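Local coordinates for protein manganese-containing pseudocatalase (Thermus thermophilus, PDB 2V8T) that probably breaks down hydrogen peroxide to water and oxygen as a catalase, using two manganese ions in each subunit, at residues L144-E155 / H188-L199; A86-V97 / F272-E280. One frame throughout, in Å; residues are numbered along the deposited sequence. Where two conformers were deposited one is given.

Overall arrangement
Interaction 1 pairs two neighbouring helices of the ferritin-like bundle, 144-166 and 172-200, which follow one another in the chain, and it carries two ligands of one manganese. Interaction 2 joins two loops, one leaving helix 57-85 and the other running from strand 269-270 towards helix 288-299. In sequence, interaction 1 is nested within the span that interaction 2 closes. Their centres are 44 Å apart, on opposite sides of the chain's centre, and their nearest atoms stay about 20 Å from each other. Interaction 1 lies in the metal-bearing bundle and interaction 2 in loops away from the metal site, and both also face neighbouring chains of the six-chain assembly, the third subunit among them.

Interaction 1. Residues L144-E155 / H188-L199; sequences LILDLLHNFFLE and HAAAYGKALESL. With MN (manganese (II) ion), chain D.
Phe152 and Ala189 mark the nearest backbone approach, CA to CA 5.3 Å, between nearly antiparallel helices (156°) whose axes come within 8.7 Å. Knobs-into-holes packing fills the seam: Leu148 sits among Tyr192, Ala195, Leu196 and Leu199, while Leu196 answers among Ile145, Leu148, Leu149 and Phe152. Leu148 CD1 meets Leu199 CD1 tightly at 3.4 Å. The Phe152 ring turns its edge to Ala189 O, 3.4 Å from CD1.

Tyr192 lays one ring face against Asn151 CB, a CH-pi contact (3.8 Å to the centroid), and Leu148 CD2 reaches its CD1. Asn151 ND2 is hydrogen-bonded to Gln46 OE1. Without the ring, as with an alanine here, Leu148 CD2 would probably face a gap and Asn151 CB lose its support.

A bend at chi2 (-74°) brings the Glu155 carboxylate round to bind manganese through OE1 at 2.4 Å and OE2 at 2.2 Å; His188 ND1 binds it at 2.2 Å. The Glu155 carboxylate and His188 ring planes stand at a right angle. Tyr43 hydrogen-bonds Glu155 OE2, and Glu69 His188 NE2. Water 1 and Glu70 also bind this manganese; Glu70 bridges to the second ion, held with Glu36 and His73: the dimanganese site of a ferritin-like four-helix bundle.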
loop_
_atom_site.group_PDB
_atom_site.type_symbol
_atom_site.label_atom_id
_atom_site.label_comp_id
_atom_site.label_asym_id
_atom_site.label_seq_id
_atom_site.Cartn_x
_atom_site.Cartn_y
_atom_site.Cartn_z
ATOM N N LEU A 144 -11.834 -5.541 -26.050
ATOM C CA LEU A 144 -13.217 -5.799 -25.652
ATOM C C LEU A 144 -13.434 -7.192 -25.090
ATOM O O LEU A 144 -14.071 -7.346 -24.044
ATOM C CB LEU A 144 -14.153 -5.511 -26.859
ATOM C CG LEU A 144 -15.619 -5.768 -26.567
ATOM C CD1 LEU A 144 -16.129 -4.945 -25.403
ATOM C CD2 LEU A 144 -16.429 -5.485 -27.837
ATOM N N ILE A 145 -12.967 -8.220 -25.812
ATOM C CA ILE A 145 -13.240 -9.576 -25.355
ATOM C C ILE A 145 -12.538 -9.858 -24.003
ATOM O O ILE A 145 -13.122 -10.474 -23.120
ATOM C CB ILE A 145 -12.883 -10.601 -26.436
ATOM C CG1 ILE A 145 -13.917 -10.483 -27.583
ATOM C CG2 ILE A 145 -12.848 -12.015 -25.860
ATOM C CD1 ILE A 145 -13.486 -11.191 -28.849
ATOM N N LEU A 146 -11.289 -9.419 -23.879
ATOM C CA LEU A 146 -10.544 -9.617 -22.612
ATOM C C LEU A 146 -11.282 -8.930 -21.451
ATOM O O LEU A 146 -11.424 -9.509 -20.371
ATOM C CB LEU A 146 -9.139 -9.112 -22.802
ATOM C CG LEU A 146 -8.178 -9.337 -21.602
ATOM C CD1 LEU A 146 -7.979 -10.786 -21.272
ATOM C CD2 LEU A 146 -6.856 -8.655 -21.927
ATOM N N ASP A 147 -11.732 -7.703 -21.675
ATOM C CA ASP A 147 -12.473 -6.979 -20.651
ATOM C C ASP A 147 -13.786 -7.700 -20.290
ATOM O O ASP A 147 -14.140 -7.797 -19.121
ATOM C CB ASP A 147 -12.798 -5.560 -21.089
ATOM C CG ASP A 147 -11.590 -4.566 -21.019
ATOM O OD1 ASP A 147 -10.522 -4.902 -20.514
ATOM O OD2 ASP A 147 -11.878 -3.438 -21.481
ATOM N N LEU A 148 -14.518 -8.184 -21.309
ATOM C CA LEU A 148 -15.767 -8.859 -21.017
ATOM C C LEU A 148 -15.575 -10.167 -20.279
ATOM O O LEU A 148 -16.361 -10.533 -19.415
ATOM C CB LEU A 148 -16.569 -9.117 -22.320
ATOM C CG LEU A 148 -17.193 -7.868 -22.940
ATOM C CD1 LEU A 148 -17.685 -8.208 -24.347
ATOM C CD2 LEU A 148 -18.376 -7.379 -22.075
ATOM N N LEU A 149 -14.507 -10.919 -20.631
ATOM C CA LEU A 149 -14.162 -12.132 -19.908
ATOM C C LEU A 149 -13.879 -11.797 -18.433
ATOM O O LEU A 149 -14.375 -12.447 -17.518
ATOM C CB LEU A 149 -12.960 -12.802 -20.595
ATOM C CG LEU A 149 -12.429 -14.026 -19.884
ATOM C CD1 LEU A 149 -13.444 -15.163 -19.785
ATOM C CD2 LEU A 149 -11.133 -14.508 -20.596
ATOM N N HIS A 150 -13.051 -10.746 -18.234
ATOM C CA HIS A 150 -12.805 -10.287 -16.886
ATOM C C HIS A 150 -14.109 -9.952 -16.165
ATOM O O HIS A 150 -14.267 -10.303 -14.990
ATOM C CB HIS A 150 -11.933 -8.994 -16.964
ATOM C CG HIS A 150 -11.829 -8.297 -15.655
ATOM N ND1 HIS A 150 -12.748 -7.338 -15.267
ATOM C CD2 HIS A 150 -11.018 -8.451 -14.585
ATOM C CE1 HIS A 150 -12.445 -6.960 -14.014
ATOM N NE2 HIS A 150 -11.395 -7.611 -13.568
ATOM N N ASN A 151 -15.014 -9.245 -16.836
ATOM C CA ASN A 151 -16.235 -8.781 -16.174
ATOM C C ASN A 151 -17.172 -9.936 -15.801
ATOM O O ASN A 151 -17.829 -9.905 -14.763
ATOM C CB ASN A 151 -16.987 -7.816 -17.054
ATOM C CG ASN A 151 -16.203 -6.514 -17.294
ATOM O OD1 ASN A 151 -15.200 -6.233 -16.623
ATOM N ND2 ASN A 151 -16.703 -5.712 -18.236
ATOM N N PHE A 152 -17.214 -10.953 -16.651
ATOM C CA PHE A 152 -18.000 -12.167 -16.325
ATOM C C PHE A 152 -17.462 -12.789 -15.039
ATOM O O PHE A 152 -18.201 -13.094 -14.106
ATOM C CB PHE A 152 -17.918 -13.112 -17.529
ATOM C CG PHE A 152 -18.696 -14.393 -17.334
ATOM C CD1 PHE A 152 -20.047 -14.464 -17.615
ATOM C CD2 PHE A 152 -18.067 -15.529 -16.860
ATOM C CE1 PHE A 152 -20.758 -15.642 -17.447
ATOM C CE2 PHE A 152 -18.774 -16.716 -16.683
ATOM C CZ PHE A 152 -20.107 -16.763 -16.998
ATOM N N PHE A 153 -16.121 -12.979 -15.010
ATOM C CA PHE A 153 -15.458 -13.474 -13.783
ATOM C C PHE A 153 -15.761 -12.574 -12.584
ATOM O O PHE A 153 -16.087 -13.046 -11.503
ATOM C CB PHE A 153 -13.955 -13.586 -14.034
ATOM C CG PHE A 153 -13.189 -13.767 -12.760
ATOM C CD1 PHE A 153 -13.266 -14.963 -12.039
ATOM C CD2 PHE A 153 -12.466 -12.733 -12.212
ATOM C CE1 PHE A 153 -12.664 -15.085 -10.797
ATOM C CE2 PHE A 153 -11.821 -12.909 -10.972
ATOM C CZ PHE A 153 -11.960 -14.102 -10.269
ATOM N N LEU A 154 -15.629 -11.247 -12.778
ATOM C CA LEU A 154 -15.802 -10.305 -11.676
ATOM C C LEU A 154 -17.182 -10.484 -11.064
ATOM O O LEU A 154 -17.344 -10.463 -9.839
ATOM C CB LEU A 154 -15.682 -8.860 -12.121
ATOM C CG LEU A 154 -14.997 -7.794 -11.283
ATOM C CD1 LEU A 154 -15.387 -6.381 -11.866
ATOM C CD2 LEU A 154 -15.055 -8.018 -9.781
ATOM N N GLU A 155 -18.235 -10.595 -11.888
ATOM C CA GLU A 155 -19.551 -10.744 -11.353
ATOM C C GLU A 155 -19.732 -12.010 -10.551
ATOM O O GLU A 155 -20.404 -12.003 -9.515
ATOM C CB GLU A 155 -20.642 -10.635 -12.451
ATOM C CG GLU A 155 -20.775 -9.234 -13.019
ATOM C CD GLU A 155 -21.462 -8.212 -12.125
ATOM O OE1 GLU A 155 -22.308 -8.565 -11.276
ATOM O OE2 GLU A 155 -21.269 -6.974 -12.354
ATOM N N HIS A 188 -26.181 -9.238 -14.430
ATOM C CA HIS A 188 -24.960 -8.735 -15.054
ATOM C C HIS A 188 -24.098 -9.870 -15.597
ATOM O O HIS A 188 -23.541 -9.751 -16.690
ATOM C CB HIS A 188 -24.172 -7.899 -14.034
ATOM C CG HIS A 188 -24.901 -6.685 -13.594
ATOM N ND1 HIS A 188 -24.468 -5.976 -12.501
ATOM C CD2 HIS A 188 -26.041 -6.103 -14.081
ATOM C CE1 HIS A 188 -25.328 -4.969 -12.361
ATOM N NE2 HIS A 188 -26.287 -5.018 -13.283
ATOM N N ALA A 189 -23.934 -10.961 -14.833
ATOM C CA ALA A 189 -23.173 -12.100 -15.338
ATOM C C ALA A 189 -23.799 -12.661 -16.596
ATOM O O ALA A 189 -23.123 -13.004 -17.570
ATOM C CB ALA A 189 -23.046 -13.188 -14.280
ATOM N N ALA A 190 -25.135 -12.776 -16.595
ATOM C CA ALA A 190 -25.829 -13.268 -17.794
ATOM C C ALA A 190 -25.599 -12.332 -18.976
ATOM O O ALA A 190 -25.440 -12.798 -20.113
ATOM C CB ALA A 190 -27.338 -13.406 -17.491
ATOM N N ALA A 191 -25.627 -11.015 -18.739
ATOM C CA ALA A 191 -25.488 -10.056 -19.807
ATOM C C ALA A 191 -24.074 -10.122 -20.404
ATOM O O ALA A 191 -23.899 -10.132 -21.622
ATOM C CB ALA A 191 -25.801 -8.639 -19.316
ATOM N N TYR A 192 -23.054 -10.151 -19.539
ATOM C CA TYR A 192 -21.695 -10.292 -20.049
ATOM C C TYR A 192 -21.477 -11.642 -20.722
ATOM O O TYR A 192 -20.758 -11.740 -21.726
ATOM C CB TYR A 192 -20.668 -10.045 -18.935
ATOM C CG TYR A 192 -20.672 -8.611 -18.431
ATOM C CD1 TYR A 192 -20.715 -7.530 -19.299
ATOM C CD2 TYR A 192 -20.638 -8.330 -17.066
ATOM C CE1 TYR A 192 -20.677 -6.223 -18.826
ATOM C CE2 TYR A 192 -20.615 -7.027 -16.591
ATOM C CZ TYR A 192 -20.624 -5.965 -17.477
ATOM O OH TYR A 192 -20.617 -4.655 -17.080
ATOM N N GLY A 193 -22.137 -12.683 -20.200
ATOM C CA GLY A 193 -22.050 -13.973 -20.846
ATOM C C GLY A 193 -22.684 -13.963 -22.250
ATOM O O GLY A 193 -22.117 -14.523 -23.196
ATOM N N LYS A 194 -23.851 -13.326 -22.369
ATOM C CA LYS A 194 -24.485 -13.163 -23.692
ATOM C C LYS A 194 -23.623 -12.335 -24.620
ATOM O O LYS A 194 -23.530 -12.634 -25.820
ATOM C CB LYS A 194 -25.892 -12.546 -23.510
ATOM C CG LYS A 194 -26.907 -13.519 -22.937
ATOM C CD LYS A 194 -28.238 -12.823 -22.609
ATOM C CE LYS A 194 -29.257 -13.720 -21.940
ATOM N NZ LYS A 194 -29.803 -14.725 -22.911
ATOM N N ALA A 195 -22.979 -11.287 -24.105
ATOM C CA ALA A 195 -22.101 -10.496 -24.936
ATOM C C ALA A 195 -20.925 -11.359 -25.457
ATOM O O ALA A 195 -20.583 -11.311 -26.636
ATOM C CB ALA A 195 -21.565 -9.306 -24.140
ATOM N N LEU A 196 -20.332 -12.166 -24.567
ATOM C CA LEU A 196 -19.242 -13.062 -24.997
ATOM C C LEU A 196 -19.748 -14.093 -25.987
ATOM O O LEU A 196 -19.022 -14.409 -26.958
ATOM C CB LEU A 196 -18.619 -13.746 -23.781
ATOM C CG LEU A 196 -17.709 -12.849 -22.952
ATOM C CD1 LEU A 196 -17.489 -13.423 -21.561
ATOM C CD2 LEU A 196 -16.407 -12.584 -23.683
ATOM N N GLU A 197 -20.938 -14.636 -25.817
ATOM C CA GLU A 197 -21.473 -15.584 -26.791
ATOM C C GLU A 197 -21.571 -14.944 -28.174
ATOM O O GLU A 197 -21.224 -15.547 -29.185
ATOM C CB GLU A 197 -22.921 -16.020 -26.310
ATOM C CG GLU A 197 -22.993 -16.863 -25.033
ATOM C CD GLU A 197 -24.335 -17.228 -24.329
ATOM O OE1 GLU A 197 -25.388 -16.480 -24.553
ATOM O OE2 GLU A 197 -24.201 -18.183 -23.505
ATOM N N SER A 198 -22.044 -13.707 -28.219
ATOM C CA SER A 198 -22.201 -13.012 -29.474
ATOM C C SER A 198 -20.865 -12.774 -30.174
ATOM O O SER A 198 -20.778 -12.842 -31.402
ATOM C CB SER A 198 -23.029 -11.754 -29.342
ATOM O OG SER A 198 -22.337 -10.698 -28.679
ATOM N N LEU A 199 -19.813 -12.481 -29.421
ATOM C CA LEU A 199 -18.517 -12.135 -29.980
ATOM C C LEU A 199 -17.632 -13.341 -30.279
ATOM O O LEU A 199 -16.711 -13.213 -31.104
ATOM C CB LEU A 199 -17.793 -11.188 -29.035
ATOM C CG LEU A 199 -18.380 -9.808 -28.937
ATOM C CD1 LEU A 199 -17.826 -9.144 -27.605
ATOM C CD2 LEU A 199 -18.127 -8.968 -30.188
HETATM MN MN MN D . -22.833 -6.209 -10.999
HETATM O O HOH W 1 -21.919 -5.446 -9.174
#

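Interaction 2. Residues A86-V97 / F272-E280; sequences AKNPGKDLEEGV and FDAGHDAAE
Lys91 O takes the N-H of His276 at 2.8 Å, and Gly90 N gives to Asp273 O in its carbonyl plane. His276, with CG anti to the backbone N (chi1 -177°), carries ND1 to the N-H of Glu94, accepting it at 2.9 Å, almost straight (178°) and near the ring plane; NE2 is bonded to Phe285 O, which helps fix the ring's rotation. Glu94 OE1 receives Ala278 N on its anti lone pair at 2.8 Å, while OE2, within the same loop, takes Lys87 NZ in a salt bridge on the syn side.

Two turns shape the meeting: a type II beta turn, Asn88 to Lys91, and an Asx turn, Asp273 OD1 accepting Gly275 N. Gly275 has positive phi, and a CB there would clash with Asn88 O and Lys91 O. The backbone N-H groups of Gly52 and Lys53 of the third subunit bond Asp273 OD1 and OD2.

Water 6 donates to Glu94 OE1 and Asp277 OD1, 4.3 Å apart, probably easing the closeness of the two acids, and accepts from Ala279 N. Apolar contacts finish each end: Phe272 presents its ring edge to Ala86 CB (3.9 Å from CZ) and Pro89 CB, and Val97 CB rests 3.8 Å from Ala278 CB.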
loop_
_atom_site.group_PDB
_atom_site.type_symbol
_atom_site.label_atom_id
_atom_site.label_comp_id
_atom_site.label_asym_id
_atom_site.label_seq_id
_atom_site.Cartn_x
_atom_site.Cartn_y
_atom_site.Cartn_z
ATOM N N ALA A 86 -25.932 2.488 12.881
ATOM C CA ALA A 86 -26.723 3.609 13.427
ATOM C C ALA A 86 -27.199 3.302 14.825
ATOM O O ALA A 86 -27.874 2.329 15.076
ATOM C CB ALA A 86 -27.962 3.806 12.532
ATOM N N LYS A 87 -26.933 4.214 15.763
ATOM C CA LYS A 87 -27.419 4.051 17.117
ATOM C C LYS A 87 -28.921 4.344 17.186
ATOM O O LYS A 87 -29.671 3.629 17.859
ATOM C CB LYS A 87 -26.649 4.984 18.076
ATOM C CG LYS A 87 -27.135 4.818 19.529
ATOM C CD LYS A 87 -26.527 5.765 20.516
ATOM C CE LYS A 87 -27.152 5.614 21.915
ATOM N NZ LYS A 87 -26.841 6.700 22.833
ATOM N N ASN A 88 -29.318 5.475 16.589
ATOM C CA ASN A 88 -30.667 6.026 16.672
ATOM C C ASN A 88 -31.263 6.279 15.295
ATOM O O ASN A 88 -31.595 7.417 14.969
ATOM C CB ASN A 88 -30.663 7.361 17.427
ATOM C CG ASN A 88 -30.101 7.235 18.781
ATOM O OD1 ASN A 88 -29.055 7.951 19.136
ATOM N ND2 ASN A 88 -30.680 6.444 19.589
ATOM N N PRO A 89 -31.386 5.240 14.455
ATOM C CA PRO A 89 -31.865 5.480 13.086
ATOM C C PRO A 89 -33.122 6.227 12.970
ATOM O O PRO A 89 -34.031 5.976 13.726
ATOM C CB PRO A 89 -31.983 4.081 12.503
ATOM C CG PRO A 89 -31.988 3.169 13.643
ATOM C CD PRO A 89 -31.185 3.809 14.713
ATOM N N GLY A 90 -33.138 7.249 12.076
ATOM C CA GLY A 90 -34.266 8.078 11.839
ATOM C C GLY A 90 -34.550 9.122 12.899
ATOM O O GLY A 90 -35.454 9.965 12.629
ATOM N N LYS A 91 -33.789 9.177 14.007
ATOM C CA LYS A 91 -34.100 10.058 15.192
ATOM C C LYS A 91 -33.145 11.233 15.261
ATOM O O LYS A 91 -31.913 11.006 15.387
ATOM C CB LYS A 91 -33.945 9.339 16.537
ATOM C CG LYS A 91 -34.003 10.200 17.818
ATOM C CD LYS A 91 -33.440 9.558 19.146
ATOM C CE LYS A 91 -33.981 10.083 20.427
ATOM N NZ LYS A 91 -34.866 9.097 21.041
ATOM N N ASP A 92 -33.690 12.456 15.143
ATOM C CA ASP A 92 -32.865 13.628 14.842
ATOM C C ASP A 92 -32.076 14.134 16.026
ATOM O O ASP A 92 -31.113 14.844 15.835
ATOM C CB ASP A 92 -33.778 14.788 14.348
ATOM C CG ASP A 92 -34.397 14.544 13.006
ATOM O OD1 ASP A 92 -33.929 13.682 12.246
ATOM O OD2 ASP A 92 -35.305 15.362 12.652
ATOM N N LEU A 93 -32.468 13.813 17.267
ATOM C CA LEU A 93 -31.840 14.437 18.434
ATOM C C LEU A 93 -31.877 13.488 19.599
ATOM O O LEU A 93 -32.970 13.122 20.046
ATOM C CB LEU A 93 -32.509 15.766 18.780
ATOM C CG LEU A 93 -31.917 16.494 20.029
ATOM C CD1 LEU A 93 -30.561 16.904 19.758
ATOM C CD2 LEU A 93 -32.919 17.601 20.413
ATOM N N GLU A 94 -30.719 13.117 20.118
ATOM C CA GLU A 94 -30.654 12.392 21.350
ATOM C C GLU A 94 -30.025 13.302 22.417
ATOM O O GLU A 94 -29.163 14.128 22.142
ATOM C CB GLU A 94 -29.938 11.074 21.312
ATOM C CG GLU A 94 -28.527 11.189 21.048
ATOM C CD GLU A 94 -27.707 9.825 21.204
ATOM O OE1 GLU A 94 -26.639 9.800 20.627
ATOM O OE2 GLU A 94 -28.171 8.913 21.874
ATOM N N GLU A 95 -30.455 13.086 23.619
ATOM C CA GLU A 95 -30.060 13.856 24.755
ATOM C C GLU A 95 -29.352 12.987 25.802
ATOM O O GLU A 95 -29.498 11.747 25.828
ATOM C CB GLU A 95 -31.290 14.532 25.441
ATOM C CG GLU A 95 -32.114 15.346 24.475
ATOM C CD GLU A 95 -32.006 16.833 24.631
ATOM O OE1 GLU A 95 -30.932 17.362 24.269
ATOM O OE2 GLU A 95 -33.000 17.454 25.078
ATOM N N GLY A 96 -28.530 13.633 26.606
ATOM C CA GLY A 96 -27.958 12.979 27.776
ATOM C C GLY A 96 -26.678 12.209 27.575
ATOM O O GLY A 96 -26.163 11.638 28.567
ATOM N N VAL A 97 -26.101 12.188 26.381
ATOM C CA VAL A 97 -24.845 11.469 26.210
ATOM C C VAL A 97 -23.672 12.238 26.821
ATOM O O VAL A 97 -23.490 13.430 26.538
ATOM C CB VAL A 97 -24.621 11.194 24.704
ATOM C CG1 VAL A 97 -23.251 10.559 24.485
ATOM C CG2 VAL A 97 -25.739 10.307 24.164
ATOM N N PHE A 272 -31.675 6.189 3.450
ATOM C CA PHE A 272 -31.523 5.927 4.870
ATOM C C PHE A 272 -30.846 7.100 5.559
ATOM O O PHE A 272 -29.869 7.641 5.033
ATOM C CB PHE A 272 -30.688 4.658 5.064
ATOM C CG PHE A 272 -30.408 4.363 6.521
ATOM C CD1 PHE A 272 -31.420 3.968 7.356
ATOM C CD2 PHE A 272 -29.139 4.550 7.029
ATOM C CE1 PHE A 272 -31.167 3.781 8.720
ATOM C CE2 PHE A 272 -28.904 4.348 8.377
ATOM C CZ PHE A 272 -29.913 3.980 9.209
ATOM N N ASP A 273 -31.337 7.445 6.735
ATOM C CA ASP A 273 -30.740 8.490 7.571
ATOM C C ASP A 273 -30.503 7.885 8.954
ATOM O O ASP A 273 -31.445 7.534 9.679
ATOM C CB ASP A 273 -31.683 9.689 7.627
ATOM C CG ASP A 273 -31.150 10.870 8.425
ATOM O OD1 ASP A 273 -30.185 10.761 9.172
ATOM O OD2 ASP A 273 -31.765 11.967 8.259
ATOM N N ALA A 274 -29.231 7.796 9.342
ATOM C CA ALA A 274 -28.848 7.175 10.606
ATOM C C ALA A 274 -29.200 7.978 11.836
ATOM O O ALA A 274 -29.072 7.411 12.935
ATOM C CB ALA A 274 -27.332 6.899 10.609
ATOM N N GLY A 275 -29.628 9.226 11.684
ATOM C CA GLY A 275 -30.016 9.995 12.836
ATOM C C GLY A 275 -28.850 10.530 13.616
ATOM O O GLY A 275 -27.691 10.506 13.181
ATOM N N HIS A 276 -29.122 11.028 14.817
ATOM C CA HIS A 276 -28.090 11.631 15.656
ATOM C C HIS A 276 -27.347 10.558 16.437
ATOM O O HIS A 276 -27.960 9.695 17.047
ATOM C CB HIS A 276 -28.769 12.611 16.605
ATOM C CG HIS A 276 -27.859 13.385 17.489
ATOM N ND1 HIS A 276 -28.311 13.822 18.728
ATOM C CD2 HIS A 276 -26.570 13.807 17.328
ATOM C CE1 HIS A 276 -27.302 14.484 19.263
ATOM N NE2 HIS A 276 -26.233 14.486 18.459
ATOM N N ASP A 277 -26.022 10.661 16.475
ATOM C CA ASP A 277 -25.173 9.889 17.378
ATOM C C ASP A 277 -24.256 10.887 18.072
ATOM O O ASP A 277 -23.245 11.340 17.514
ATOM C CB ASP A 277 -24.401 8.794 16.619
ATOM C CG ASP A 277 -23.596 7.866 17.511
ATOM O OD1 ASP A 277 -23.172 8.335 18.607
ATOM O OD2 ASP A 277 -23.342 6.711 17.076
ATOM N N ALA A 278 -24.673 11.340 19.256
ATOM C CA ALA A 278 -23.957 12.402 19.952
ATOM C C ALA A 278 -22.514 12.024 20.273
ATOM O O ALA A 278 -21.613 12.859 20.184
ATOM C CB ALA A 278 -24.695 12.781 21.240
ATOM N N ALA A 279 -22.276 10.770 20.692
ATOM C CA ALA A 279 -20.921 10.337 20.991
ATOM C C ALA A 279 -20.002 10.410 19.775
ATOM O O ALA A 279 -18.781 10.551 19.890
ATOM C CB ALA A 279 -20.916 8.940 21.561
ATOM N N GLU A 280 -20.576 10.274 18.580
ATOM C CA GLU A 280 -19.813 10.422 17.362
ATOM C C GLU A 280 -19.782 11.872 16.859
ATOM O O GLU A 280 -19.179 12.176 15.829
ATOM C CB GLU A 280 -20.334 9.507 16.276
ATOM C CG GLU A 280 -19.911 8.091 16.513
ATOM C CD GLU A 280 -18.387 7.895 16.422
ATOM O OE1 GLU A 280 -17.680 8.832 16.013
ATOM O OE2 GLU A 280 -17.900 6.774 16.751
HETATM O O HOH W 2 -24.599 5.670 14.972
HETATM O O HOH W 3 -27.737 7.396 15.273
HETATM O O HOH W 4 -33.359 14.432 9.069
HETATM O O HOH W 5 -31.656 12.686 11.215
HETATM O O HOH W 6 -24.259 8.619 21.093
#